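PDB 5MZ5: ALDH21) from Physcomitrella patens subsp. patens, which is an NADP(+)-dependent succinic semialdehyde dehydrogenase of the aldehyde dehydrogenase family, found in lower plants and some vascular plants. Local coordinates for residues W55-N60 / N64-K69. Numbering follows the deposited sequence.
Sequences WLDVTN and NDVAAK
Val58 meets Ala67 and Ala68 together, a worked example of how a classic beta bulge fits an extra residue into an antiparallel hairpin. Its carbonyl oxygen accepts from both alanine nitrogens in its own plane. Ala67 N lies 2.9 Å from Val58 O and Ala68 N 3.2 Å from the same atom, while Val58 N returns a bond to Ala68 O. The register slips by one residue, and Thr59 pairs with Val66. Toward the turn Asn60 N donates to Asp65 O over 2.8 Å, and Asn64 N reaches Asn60 O. Asn60 OD1 is taken up by Tyr62 N and Thr63 N within the connection.

On the face carrying Asp57, Thr59 and Lys69, Val66 CG1 packs 3.8 Å from Asp57 OD1. At the far end the lysine chain, bent at chi3 (116°), crosses the indole of Trp55, and Lys69 CB lies 3.7 Å from Trp55 CE3. The lysine ends in a cation-pi contact, Lys69 NZ standing 4.2 Å from the centroid of the Trp55 five-membered ring, over its face. Further out, strand 38-44 continues the sheet beyond 66-71, and Val58 rests on Pro218 and Glu125. The side chain of Leu56 lies against that of Ser215, which binds NADP(+), absent here.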
ATOM      1  N   TRP A  55     -31.931 -34.578  18.735  1.00 38.88           N
ATOM      2  CA  TRP A  55     -30.625 -34.975  18.228  1.00 38.77           C
ATOM      3  C   TRP A  55     -30.548 -35.011  16.728  1.00 40.33           C
ATOM      4  O   TRP A  55     -31.491 -35.412  16.061  1.00 39.94           O
ATOM      5  CB  TRP A  55     -30.203 -36.338  18.792  1.00 38.44           C
ATOM      6  CG  TRP A  55     -29.986 -36.366  20.276  1.00 40.08           C
ATOM      7  CD1 TRP A  55     -30.787 -36.961  21.207  1.00 43.97           C
ATOM      8  CD2 TRP A  55     -28.886 -35.790  21.000  1.00 39.53           C
ATOM      9  NE1 TRP A  55     -30.249 -36.807  22.464  1.00 44.04           N
ATOM     10  CE2 TRP A  55     -29.088 -36.078  22.368  1.00 44.36           C
ATOM     11  CE3 TRP A  55     -27.727 -35.092  20.622  1.00 39.76           C
ATOM     12  CZ2 TRP A  55     -28.166 -35.705  23.358  1.00 43.44           C
ATOM     13  CZ3 TRP A  55     -26.824 -34.709  21.604  1.00 41.07           C
ATOM     14  CH2 TRP A  55     -27.061 -34.986  22.957  1.00 42.41           C
ATOM     15  N   LEU A  56     -29.411 -34.578  16.201  1.00 35.30           N
ATOM     16  CA  LEU A  56     -29.066 -34.657  14.790  1.00 33.63           C
ATOM     17  C   LEU A  56     -28.044 -35.800  14.676  1.00 34.12           C
ATOM     18  O   LEU A  56     -27.033 -35.803  15.402  1.00 31.33           O
ATOM     19  CB  LEU A  56     -28.450 -33.326  14.295  1.00 33.21           C
ATOM     20  CG  LEU A  56     -27.880 -33.301  12.858  1.00 37.85           C
ATOM     21  CD1 LEU A  56     -29.005 -33.408  11.786  1.00 38.09           C
ATOM     22  CD2 LEU A  56     -27.029 -32.048  12.628  1.00 38.16           C
ATOM     23  N   ASP A  57     -28.305 -36.764  13.773  1.00 30.48           N
ATOM     24  CA  ASP A  57     -27.408 -37.907  13.550  1.00 30.48           C
ATOM     25  C   ASP A  57     -26.320 -37.545  12.567  1.00 32.53           C
ATOM     26  O   ASP A  57     -26.607 -36.991  11.511  1.00 31.44           O
ATOM     27  CB  ASP A  57     -28.186 -39.110  12.993  1.00 32.76           C
ATOM     28  CG  ASP A  57     -29.093 -39.843  13.967  1.00 44.11           C
ATOM     29  OD1 ASP A  57     -28.950 -39.628  15.188  1.00 45.97           O
ATOM     30  OD2 ASP A  57     -29.891 -40.697  13.505  1.00 45.42           O
ATOM     31  N   VAL A  58     -25.069 -37.865  12.901  1.00 28.53           N
ATOM     32  CA  VAL A  58     -23.931 -37.648  12.012  1.00 26.88           C
ATOM     33  C   VAL A  58     -23.344 -39.012  11.683  1.00 32.14           C
ATOM     34  O   VAL A  58     -22.881 -39.736  12.576  1.00 31.80           O
ATOM     35  CB  VAL A  58     -22.871 -36.635  12.513  1.00 28.68           C
ATOM     36  CG1 VAL A  58     -21.748 -36.461  11.478  1.00 26.54           C
ATOM     37  CG2 VAL A  58     -23.514 -35.289  12.843  1.00 28.30           C
ATOM     38  N   THR A  59     -23.386 -39.363  10.395  1.00 28.72           N
ATOM     39  CA  THR A  59     -22.915 -40.669   9.951  1.00 28.74           C
ATOM     40  C   THR A  59     -21.483 -40.694   9.465  1.00 32.59           C
ATOM     41  O   THR A  59     -20.962 -39.714   8.934  1.00 30.42           O
ATOM     42  CB  THR A  59     -23.841 -41.290   8.887  1.00 31.56           C
ATOM     43  OG1 THR A  59     -23.730 -40.579   7.648  1.00 30.97           O
ATOM     44  CG2 THR A  59     -25.302 -41.421   9.351  1.00 24.35           C
ATOM     45  N   ASN A  60     -20.865 -41.872   9.623  1.00 31.46           N
ATOM     46  CA  ASN A  60     -19.563 -42.200   9.084  1.00 29.76           C
ATOM     47  C   ASN A  60     -19.896 -42.373   7.591  1.00 30.98           C
ATOM     48  O   ASN A  60     -20.777 -43.158   7.245  1.00 28.09           O
ATOM     49  CB  ASN A  60     -19.051 -43.494   9.724  1.00 26.18           C
ATOM     50  CG  ASN A  60     -17.716 -43.988   9.210  1.00 40.19           C
ATOM     51  OD1 ASN A  60     -17.441 -44.022   8.003  1.00 37.77           O
ATOM     52  ND2 ASN A  60     -16.894 -44.471  10.118  1.00 30.89           N
ATOM     53  N   ASN A  64     -21.621 -45.823   7.030  1.00 29.06           N
ATOM     54  CA  ASN A  64     -23.009 -45.354   7.185  1.00 28.91           C
ATOM     55  C   ASN A  64     -23.508 -45.461   8.641  1.00 34.40           C
ATOM     56  O   ASN A  64     -24.669 -45.161   8.910  1.00 34.81           O
ATOM     57  CB  ASN A  64     -23.981 -45.995   6.201  1.00 31.73           C
ATOM     58  CG  ASN A  64     -23.658 -45.678   4.781  1.00 54.01           C
ATOM     59  OD1 ASN A  64     -23.372 -44.534   4.435  1.00 45.86           O
ATOM     60  ND2 ASN A  64     -23.677 -46.690   3.930  1.00 46.71           N
ATOM     61  N   ASP A  65     -22.605 -45.807   9.587  1.00 31.62           N
ATOM     62  CA  ASP A  65     -22.917 -45.887  11.018  1.00 32.25           C
ATOM     63  C   ASP A  65     -23.117 -44.487  11.572  1.00 36.79           C
ATOM     64  O   ASP A  65     -22.389 -43.556  11.189  1.00 36.12           O
ATOM     65  CB  ASP A  65     -21.738 -46.505  11.808  1.00 34.87           C
ATOM     66  CG  ASP A  65     -21.475 -47.991  11.638  1.00 47.67           C
ATOM     67  OD1 ASP A  65     -22.448 -48.771  11.629  1.00 48.37           O
ATOM     68  OD2 ASP A  65     -20.287 -48.382  11.618  1.00 54.71           O
ATOM     69  N   VAL A  66     -24.030 -44.345  12.538  1.00 34.19           N
ATOM     70  CA  VAL A  66     -24.249 -43.075  13.223  1.00 33.74           C
ATOM     71  C   VAL A  66     -23.090 -43.008  14.230  1.00 40.96           C
ATOM     72  O   VAL A  66     -23.045 -43.795  15.178  1.00 42.57           O
ATOM     73  CB  VAL A  66     -25.650 -42.968  13.884  1.00 37.09           C
ATOM     74  CG1 VAL A  66     -25.819 -41.609  14.574  1.00 37.01           C
ATOM     75  CG2 VAL A  66     -26.760 -43.186  12.859  1.00 36.24           C
ATOM     76  N   ALA A  67     -22.087 -42.170  13.936  1.00 37.01           N
ATOM     77  CA  ALA A  67     -20.895 -42.084  14.769  1.00 36.68           C
ATOM     78  C   ALA A  67     -20.971 -40.974  15.792  1.00 40.23           C
ATOM     79  O   ALA A  67     -20.201 -40.967  16.759  1.00 41.67           O
ATOM     80  CB  ALA A  67     -19.662 -41.924  13.898  1.00 36.73           C
ATOM     81  N   ALA A  68     -21.899 -40.041  15.585  1.00 34.82           N
ATOM     82  CA  ALA A  68     -22.073 -38.887  16.445  1.00 33.72           C
ATOM     83  C   ALA A  68     -23.515 -38.401  16.514  1.00 37.43           C
ATOM     84  O   ALA A  68     -24.284 -38.590  15.569  1.00 36.72           O
ATOM     85  CB  ALA A  68     -21.145 -37.760  15.988  1.00 33.55           C
ATOM     86  N   LYS A  69     -23.873 -37.780  17.650  1.00 35.27           N
ATOM     87  CA  LYS A  69     -25.180 -37.182  17.941  1.00 34.95           C
ATOM     88  C   LYS A  69     -24.924 -35.743  18.342  1.00 36.62           C
ATOM     89  O   LYS A  69     -24.088 -35.471  19.214  1.00 35.59           O
ATOM     90  CB  LYS A  69     -25.913 -37.936  19.053  1.00 38.21           C
ATOM     91  CG  LYS A  69     -26.494 -39.256  18.587  1.00 56.39           C
ATOM     92  CD  LYS A  69     -27.097 -40.002  19.738  1.00 67.94           C
ATOM     93  CE  LYS A  69     -28.582 -40.164  19.579  1.00 76.98           C
ATOM     94  NZ  LYS A  69     -29.222 -40.563  20.861  1.00 84.72           N
TER
HETATM   95  O   HOH W   1     -23.658 -42.066   5.306  1.00 33.61           O